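Long-range contacts in uncharacterized protein DUF1185 (Bordetella bronchiseptica RB50, PDB 3BYQ), which is of unknown function but adopts a variant of the Bacillus chorismate mutase fold and may take part in amino-acid metabolism: residues Leu12-Thr17 and Lys30-Cys35; Pro118-Val123 and Met130-His135. All coordinates share one frame; numbering follows the deposited sequence.

Interaction 1: residues Leu12-Thr17 and Lys30-Cys35. With EDO (1,2-ethanediol), chain Y.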
ATOM      1  N   LEU B  12      20.697  -0.594   6.619  1.00 18.38           N
ATOM      2  CA  LEU B  12      21.248  -1.939   6.586  1.00 18.86           C
ATOM      3  C   LEU B  12      20.172  -2.819   7.185  1.00 21.11           C
ATOM      4  O   LEU B  12      19.684  -2.503   8.245  1.00 21.06           O
ATOM      5  CB  LEU B  12      22.505  -2.007   7.432  1.00 18.87           C
ATOM      6  CG  LEU B  12      23.177  -3.378   7.591  1.00 23.18           C
ATOM      7  CD1 LEU B  12      23.667  -3.848   6.252  1.00 20.34           C
ATOM      8  CD2 LEU B  12      24.333  -3.277   8.565  1.00 25.76           C
ATOM      9  N   ILE B  13      19.752  -3.866   6.478  1.00 19.73           N
ATOM     10  CA  ILE B  13      18.787  -4.791   7.077  0.50 19.82           C
ATOM     11  C   ILE B  13      19.345  -6.189   7.010  1.00 19.26           C
ATOM     12  O   ILE B  13      20.015  -6.590   6.042  1.00 18.88           O
ATOM     13  CB  ILE B  13      17.372  -4.720   6.502  0.50 22.03           C
ATOM     14  CG1 ILE B  13      17.345  -5.189   5.051  0.50 16.45           C
ATOM     15  CG2 ILE B  13      16.817  -3.295   6.637  0.50 27.84           C
ATOM     16  CD1 ILE B  13      15.959  -5.151   4.420  0.50 32.00           C
ATOM     17  N   VAL B  14      19.126  -6.913   8.102  1.00 18.04           N
ATOM     18  CA  VAL B  14      19.560  -8.313   8.216  1.00 18.83           C
ATOM     19  C   VAL B  14      18.331  -9.100   8.632  1.00 18.41           C
ATOM     20  O   VAL B  14      17.795  -8.889   9.695  1.00 17.33           O
ATOM     21  CB  VAL B  14      20.728  -8.595   9.194  1.00 21.64           C
ATOM     22  CG1 VAL B  14      21.090 -10.087   9.182  1.00 19.57           C
ATOM     23  CG2 VAL B  14      21.953  -7.724   8.816  1.00 22.24           C
ATOM     24  N   GLU B  15      17.896  -9.989   7.754  1.00 17.59           N
ATOM     25  CA  GLU B  15      16.743 -10.845   7.995  1.00 16.53           C
ATOM     26  C   GLU B  15      17.245 -12.254   8.235  1.00 18.37           C
ATOM     27  O   GLU B  15      17.897 -12.842   7.379  1.00 18.21           O
ATOM     28  CB  GLU B  15      15.832 -10.814   6.750  1.00 18.43           C
ATOM     29  CG  GLU B  15      14.575 -11.647   6.855  1.00 21.03           C
ATOM     30  CD  GLU B  15      13.914 -11.872   5.504  1.00 28.01           C
ATOM     31  OE1 GLU B  15      14.482 -12.558   4.595  1.00 26.37           O
ATOM     32  OE2 GLU B  15      12.780 -11.366   5.356  1.00 29.30           O
ATOM     33  N   THR B  16      16.918 -12.800   9.387  1.00 17.35           N
ATOM     34  CA  THR B  16      17.318 -14.152   9.751  1.00 15.74           C
ATOM     35  C   THR B  16      16.063 -14.998   9.744  1.00 16.19           C
ATOM     36  O   THR B  16      15.097 -14.681  10.442  1.00 16.80           O
ATOM     37  CB  THR B  16      17.965 -14.201  11.140  1.00 16.19           C
ATOM     38  OG1 THR B  16      19.050 -13.244  11.202  1.00 18.13           O
ATOM     39  CG2 THR B  16      18.481 -15.599  11.454  1.00 21.81           C
ATOM     40  N   THR B  17      16.077 -16.034   8.905  1.00 17.23           N
ATOM     41  CA  THR B  17      14.953 -16.960   8.814  1.00 15.34           C
ATOM     42  C   THR B  17      15.313 -18.325   9.392  1.00 16.03           C
ATOM     43  O   THR B  17      16.244 -19.002   8.947  1.00 16.79           O
ATOM     44  CB  THR B  17      14.502 -17.133   7.362  1.00 19.36           C
ATOM     45  OG1 THR B  17      14.144 -15.853   6.819  1.00 20.40           O
ATOM     46  CG2 THR B  17      13.304 -18.082   7.274  1.00 19.36           C
ATOM     47  N   LYS B  30      20.477 -16.136   6.544  1.00 16.97           N
ATOM     48  CA  LYS B  30      20.536 -14.687   6.695  1.00 18.58           C
ATOM     49  C   LYS B  30      20.633 -14.075   5.300  1.00 17.04           C
ATOM     50  O   LYS B  30      21.430 -14.522   4.455  1.00 17.10           O
ATOM     51  CB  LYS B  30      21.688 -14.197   7.525  1.00 19.13           C
ATOM     52  CG  LYS B  30      21.656 -14.709   8.916  1.00 20.44           C
ATOM     53  CD  LYS B  30      22.648 -13.955   9.806  1.00 28.90           C
ATOM     54  CE  LYS B  30      22.754 -14.646  11.129  1.00 43.10           C
ATOM     55  NZ  LYS B  30      23.434 -13.816  12.156  1.00 45.85           N
ATOM     56  N   LEU B  31      19.758 -13.106   5.084  1.00 16.39           N
ATOM     57  CA  LEU B  31      19.763 -12.262   3.864  1.00 18.41           C
ATOM     58  C   LEU B  31      19.895 -10.827   4.350  1.00 20.06           C
ATOM     59  O   LEU B  31      19.183 -10.417   5.255  1.00 20.47           O
ATOM     60  CB  LEU B  31      18.467 -12.420   3.064  1.00 21.08           C
ATOM     61  CG  LEU B  31      18.186 -13.796   2.448  1.00 24.02           C
ATOM     62  CD1 LEU B  31      16.820 -13.831   1.791  1.00 19.33           C
ATOM     63  CD2 LEU B  31      19.251 -14.233   1.462  1.00 22.07           C
ATOM     64  N   ALA B  32      20.756 -10.051   3.704  1.00 18.41           N
ATOM     65  CA  ALA B  32      21.016  -8.675   4.164  1.00 20.40           C
ATOM     66  C   ALA B  32      21.030  -7.722   3.005  1.00 20.96           C
ATOM     67  O   ALA B  32      21.474  -8.082   1.902  1.00 17.15           O
ATOM     68  CB  ALA B  32      22.354  -8.609   4.933  1.00 20.23           C
ATOM     69  N   ALA B  33      20.532  -6.505   3.248  1.00 19.53           N
ATOM     70  CA  ALA B  33      20.498  -5.484   2.184  1.00 17.14           C
ATOM     71  C   ALA B  33      21.099  -4.214   2.756  1.00 19.39           C
ATOM     72  O   ALA B  33      20.859  -3.882   3.898  1.00 19.28           O
ATOM     73  CB  ALA B  33      19.073  -5.227   1.714  1.00 18.47           C
ATOM     74  N   SER B  34      21.928  -3.571   1.939  1.00 17.53           N
ATOM     75  CA  SER B  34      22.531  -2.289   2.268  1.00 19.17           C
ATOM     76  C   SER B  34      22.052  -1.332   1.195  1.00 21.34           C
ATOM     77  O   SER B  34      22.293  -1.561   0.021  1.00 18.38           O
ATOM     78  CB  SER B  34      24.062  -2.364   2.265  1.00 21.65           C
ATOM     79  OG  SER B  34      24.672  -1.125   2.674  1.00 19.13           O
ATOM     80  N   CYS B  35      21.388  -0.265   1.639  1.00 20.23           N
ATOM     81  CA  CYS B  35      20.806   0.754   0.762  1.00 18.62           C
ATOM     82  C   CYS B  35      21.340   2.141   1.091  1.00 17.54           C
ATOM     83  O   CYS B  35      21.618   2.480   2.271  1.00 19.25           O
ATOM     84  CB  CYS B  35      19.300   0.820   0.975  1.00 20.25           C
ATOM     85  SG  CYS B  35      18.414  -0.796   0.779  1.00 29.19           S
TER
HETATM   86  C1  EDO Y 204      20.608 -12.477  13.944  1.00 56.91           C
HETATM   87  O1  EDO Y 204      20.729 -13.766  13.366  1.00 51.70           O
HETATM   88  C2  EDO Y 204      19.779 -12.632  15.196  1.00 56.01           C
HETATM   89  O2  EDO Y 204      20.573 -13.354  16.134  1.00 67.56           O

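Interaction 2: residues Pro118-Val123 and Met130-His135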
ATOM      1  N   PRO B 118      21.892 -10.846 -10.115  1.00 17.95           N
ATOM      2  CA  PRO B 118      20.532 -10.539 -10.560  1.00 18.92           C
ATOM      3  C   PRO B 118      20.140  -9.158 -10.065  1.00 20.37           C
ATOM      4  O   PRO B 118      20.834  -8.570  -9.235  1.00 20.54           O
ATOM      5  CB  PRO B 118      19.706 -11.665  -9.963  1.00 20.16           C
ATOM      6  CG  PRO B 118      20.387 -11.979  -8.761  1.00 17.21           C
ATOM      7  CD  PRO B 118      21.871 -11.779  -8.980  1.00 19.34           C
ATOM      8  N   ALA B 119      19.063  -8.638 -10.623  1.00 20.88           N
ATOM      9  CA  ALA B 119      18.665  -7.267 -10.335  1.00 19.81           C
ATOM     10  C   ALA B 119      17.205  -7.016 -10.572  1.00 20.86           C
ATOM     11  O   ALA B 119      16.539  -7.778 -11.251  1.00 20.50           O
ATOM     12  CB  ALA B 119      19.466  -6.318 -11.245  1.00 19.67           C
ATOM     13  N   VAL B 120      16.705  -5.966  -9.939  1.00 17.48           N
ATOM     14  CA  VAL B 120      15.372  -5.430 -10.244  1.00 17.78           C
ATOM     15  C   VAL B 120      15.433  -3.944  -9.988  1.00 19.78           C
ATOM     16  O   VAL B 120      16.209  -3.480  -9.177  1.00 18.56           O
ATOM     17  CB  VAL B 120      14.243  -6.156  -9.458  1.00 20.31           C
ATOM     18  CG1 VAL B 120      14.406  -5.994  -7.941  1.00 18.84           C
ATOM     19  CG2 VAL B 120      12.815  -5.734  -9.952  1.00 21.12           C
ATOM     20  N   LYS B 121      14.657  -3.181 -10.733  1.00 18.27           N
ATOM     21  CA  LYS B 121      14.616  -1.743 -10.510  1.00 18.85           C
ATOM     22  C   LYS B 121      13.264  -1.206 -10.873  1.00 19.90           C
ATOM     23  O   LYS B 121      12.468  -1.857 -11.532  1.00 18.64           O
ATOM     24  CB  LYS B 121      15.671  -1.017 -11.290  1.00 20.28           C
ATOM     25  CG  LYS B 121      15.626  -1.269 -12.725  1.00 23.26           C
ATOM     26  CD  LYS B 121      16.870  -0.647 -13.426  1.00 25.95           C
ATOM     27  CE  LYS B 121      16.771  -0.917 -14.891  1.00 22.89           C
ATOM     28  NZ  LYS B 121      16.897  -2.364 -15.181  1.00 20.74           N
ATOM     29  N   ALA B 122      12.993  -0.024 -10.365  1.00 16.71           N
ATOM     30  CA  ALA B 122      11.710   0.646 -10.620  1.00 14.48           C
ATOM     31  C   ALA B 122      11.874   2.155 -10.429  1.00 17.81           C
ATOM     32  O   ALA B 122      12.813   2.594  -9.803  1.00 17.25           O
ATOM     33  CB  ALA B 122      10.655   0.155  -9.635  1.00 19.80           C
ATOM     34  N   VAL B 123      10.979   2.906 -11.053  1.00 16.26           N
ATOM     35  CA  VAL B 123      10.797   4.342 -10.800  1.00 16.74           C
ATOM     36  C   VAL B 123       9.515   4.378  -9.985  1.00 18.20           C
ATOM     37  O   VAL B 123       8.501   3.827 -10.382  1.00 19.43           O
ATOM     38  CB  VAL B 123      10.647   5.164 -12.078  1.00 16.97           C
ATOM     39  CG1 VAL B 123      10.311   6.626 -11.688  1.00 16.66           C
ATOM     40  CG2 VAL B 123      11.910   5.032 -12.942  1.00 16.92           C
HETATM   41  N   MSE B 130      10.017  -3.207  -2.629  1.00 21.80           N
HETATM   42  CA  MSE B 130      10.283  -4.063  -3.780  1.00 19.55           C
HETATM   43  C   MSE B 130      10.974  -5.356  -3.407  1.00 18.28           C
HETATM   44  O   MSE B 130      11.936  -5.342  -2.657  1.00 19.79           O
HETATM   45  CB  MSE B 130      11.168  -3.243  -4.764  1.00 21.41           C
HETATM   46  CG  MSE B 130      11.435  -3.831  -6.112  1.00 24.24           C
HETATM   47 SE   MSE B 130      12.241  -2.520  -7.288  0.75 16.43          SE
HETATM   48  CE  MSE B 130      13.963  -2.401  -6.466  1.00 18.54           C
HETATM   49  N   MSE B 131      10.484  -6.465  -3.964  1.00 20.27           N
HETATM   50  CA  MSE B 131      11.091  -7.788  -3.753  0.50 18.87           C
HETATM   51  C   MSE B 131      12.310  -7.873  -4.623  1.00 20.19           C
HETATM   52  O   MSE B 131      12.232  -7.632  -5.832  1.00 19.00           O
HETATM   53  CB  MSE B 131      10.180  -8.952  -4.178  0.50 19.40           C
HETATM   54  CG  MSE B 131       8.892  -9.081  -3.454  0.50 19.03           C
HETATM   55 SE   MSE B 131       9.081  -9.335  -1.577  0.38 20.62          SE
HETATM   56  CE  MSE B 131      10.083 -10.977  -1.507  0.50 27.44           C
ATOM     57  N   VAL B 132      13.431  -8.224  -4.015  1.00 18.48           N
ATOM     58  CA  VAL B 132      14.709  -8.333  -4.747  1.00 18.78           C
ATOM     59  C   VAL B 132      15.145  -9.782  -4.846  1.00 17.53           C
ATOM     60  O   VAL B 132      15.343 -10.448  -3.831  1.00 18.03           O
ATOM     61  CB  VAL B 132      15.839  -7.494  -4.068  1.00 20.75           C
ATOM     62  CG1 VAL B 132      17.156  -7.582  -4.918  1.00 17.95           C
ATOM     63  CG2 VAL B 132      15.374  -6.045  -3.912  1.00 21.37           C
ATOM     64  N   PRO B 133      15.296 -10.288  -6.052  1.00 15.44           N
ATOM     65  CA  PRO B 133      15.596 -11.705  -6.151  1.00 15.44           C
ATOM     66  C   PRO B 133      17.072 -11.959  -6.069  1.00 16.68           C
ATOM     67  O   PRO B 133      17.866 -11.170  -6.574  1.00 18.07           O
ATOM     68  CB  PRO B 133      15.110 -12.045  -7.555  1.00 17.50           C
ATOM     69  CG  PRO B 133      15.341 -10.800  -8.307  1.00 18.15           C
ATOM     70  CD  PRO B 133      15.000  -9.703  -7.380  1.00 16.77           C
ATOM     71  N   VAL B 134      17.432 -13.075  -5.440  1.00 16.69           N
ATOM     72  CA  VAL B 134      18.823 -13.472  -5.328  1.00 15.96           C
ATOM     73  C   VAL B 134      19.079 -14.846  -5.903  1.00 17.18           C
ATOM     74  O   VAL B 134      18.171 -15.684  -6.073  1.00 16.38           O
ATOM     75  CB  VAL B 134      19.344 -13.488  -3.840  1.00 15.89           C
ATOM     76  CG1 VAL B 134      19.139 -12.151  -3.176  1.00 19.20           C
ATOM     77  CG2 VAL B 134      18.669 -14.602  -2.979  1.00 21.80           C
ATOM     78  N   HIS B 135      20.329 -15.068  -6.277  1.00 17.92           N
ATOM     79  CA  HIS B 135      20.747 -16.398  -6.684  1.00 17.07           C
ATOM     80  C   HIS B 135      22.188 -16.673  -6.284  1.00 17.11           C
ATOM     81  O   HIS B 135      22.890 -15.786  -5.747  1.00 16.64           O
ATOM     82  CB  HIS B 135      20.414 -16.726  -8.128  1.00 18.33           C
ATOM     83  CG  HIS B 135      21.155 -15.941  -9.155  1.00 15.38           C
ATOM     84  ND1 HIS B 135      20.507 -15.333 -10.210  1.00 20.24           N
ATOM     85  CD2 HIS B 135      22.484 -15.754  -9.367  1.00 16.90           C
ATOM     86  CE1 HIS B 135      21.406 -14.776 -11.007  1.00 21.30           C
ATOM     87  NE2 HIS B 135      22.612 -15.008 -10.519  1.00 19.59           N
TER

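Interaction 1: residues Leu12-Thr17 and Lys30-Cys35
Ile13 and Ala33 face each other as a hydrogen-bonded pair in an antiparallel beta hairpin, joined by Ile13 N to Ala33 O at 2.8 Å and by the return bond from Ala33 N to Ile13 O. Two residues along, Glu15 and Leu31 repeat the pattern, and here the bond from Glu15 N to Leu31 O is almost straight, 174° at the hydrogen. Between these rungs lies the non-hydrogen-bonded pair Val14 and Ala32, where Ala32 CA donates a CA-H...O contact to Ile13 O at 3.0 Å.

The side chains sort onto two faces. On one, Ile13 CG1, in the conformer modelled here, meets Ala33 CB at 3.8 Å. Glu15 and Leu31 run side by side on this same face, the glutamate chain extended past CG, and Ile149 of strand 147-151 covers Ile13 and Leu31. Glu15 OE2 forms a salt bridge with Lys9 NZ of the second subunit, and strand 12-17 pairs antiparallel with a strand of that subunit, carrying the sheet across the interface.

On the other face, Val14 CG2 touches Ala32 CB at 4.0 Å beneath helix 51-72, which receives Ala32 on Leu68 and Ser34 on Leu64, with Ser34 OG hydrogen-bonded to Glu67 OE1 of that helix. Toward the loop that joins the two strands this face becomes polar. Lys30 stretches out fully beside Thr16, its CG 3.8 Å from Thr16 OG1, and a molecule of 1,2-ethanediol, probably from the crystallisation liquor, bridges the two ends: its O1 shares a hydrogen bond with Thr16 OG1 (2.8 Å) and accepts another from Lys30 NZ (3.0 Å).

Interaction 2: residues Pro118-Val123 and Met130-His135
Val120 meets the 130-135 strand with a single methyl, CG1, which is packed against three residues and a backbone carbonyl. It lies 3.4 Å from Met131 O and 3.8 Å from Pro133 CD, with Met130 CE and Val132 CG2 slightly farther off. A chi1 of 62° directs this methyl at the opposing strand. The extended chain of Met130, a selenomethionine, carries SE to 3.9 Å from Ala122 CB, and the bend at its last torsion turns CE toward Val120 CG1. At the other end the Pro118 ring lies over one face of the His135 imidazole in a CH-pi contact, CD being 3.8 Å from the ring centroid and 17° off its normal. His135 NE2 is hydrogen-bonded to Met116 O, which restrains the ring's rotation.

The backbones are looser: the axes of antiparallel strands 119-123 and 130-135 come no closer than 6.4 Å, with no hydrogen bond between them. Lys121 and Ala119 point away from this packing, and Lys121 NZ is hydrogen-bonded to His99 NE2. Both strands pair with strand 79-86 rather than with each other, 119-123 in parallel and 130-136 antiparallel, while 130-136 also pairs with strand 147-151.

In the fold
Both segments of interaction 1 precede those of interaction 2 in sequence, and both contacts belong to one mixed sheet; their centres are about 14 Å apart and their nearest atoms about 4 Å. Strands 161-169 and 79-86 connect them: 161-169 pairs with 29-39 of the hairpin and with 79-86, which in turn pairs with both strands of interaction 2. Strand 147-151 also serves both, packing on the hairpin and pairing with 130-136. The two contacts meet the other subunits of the six-chain assembly in different ways: interaction 1 continues the sheet as a ladder with the second subunit, whereas 118-123 and 130-135 mainly pack against the third.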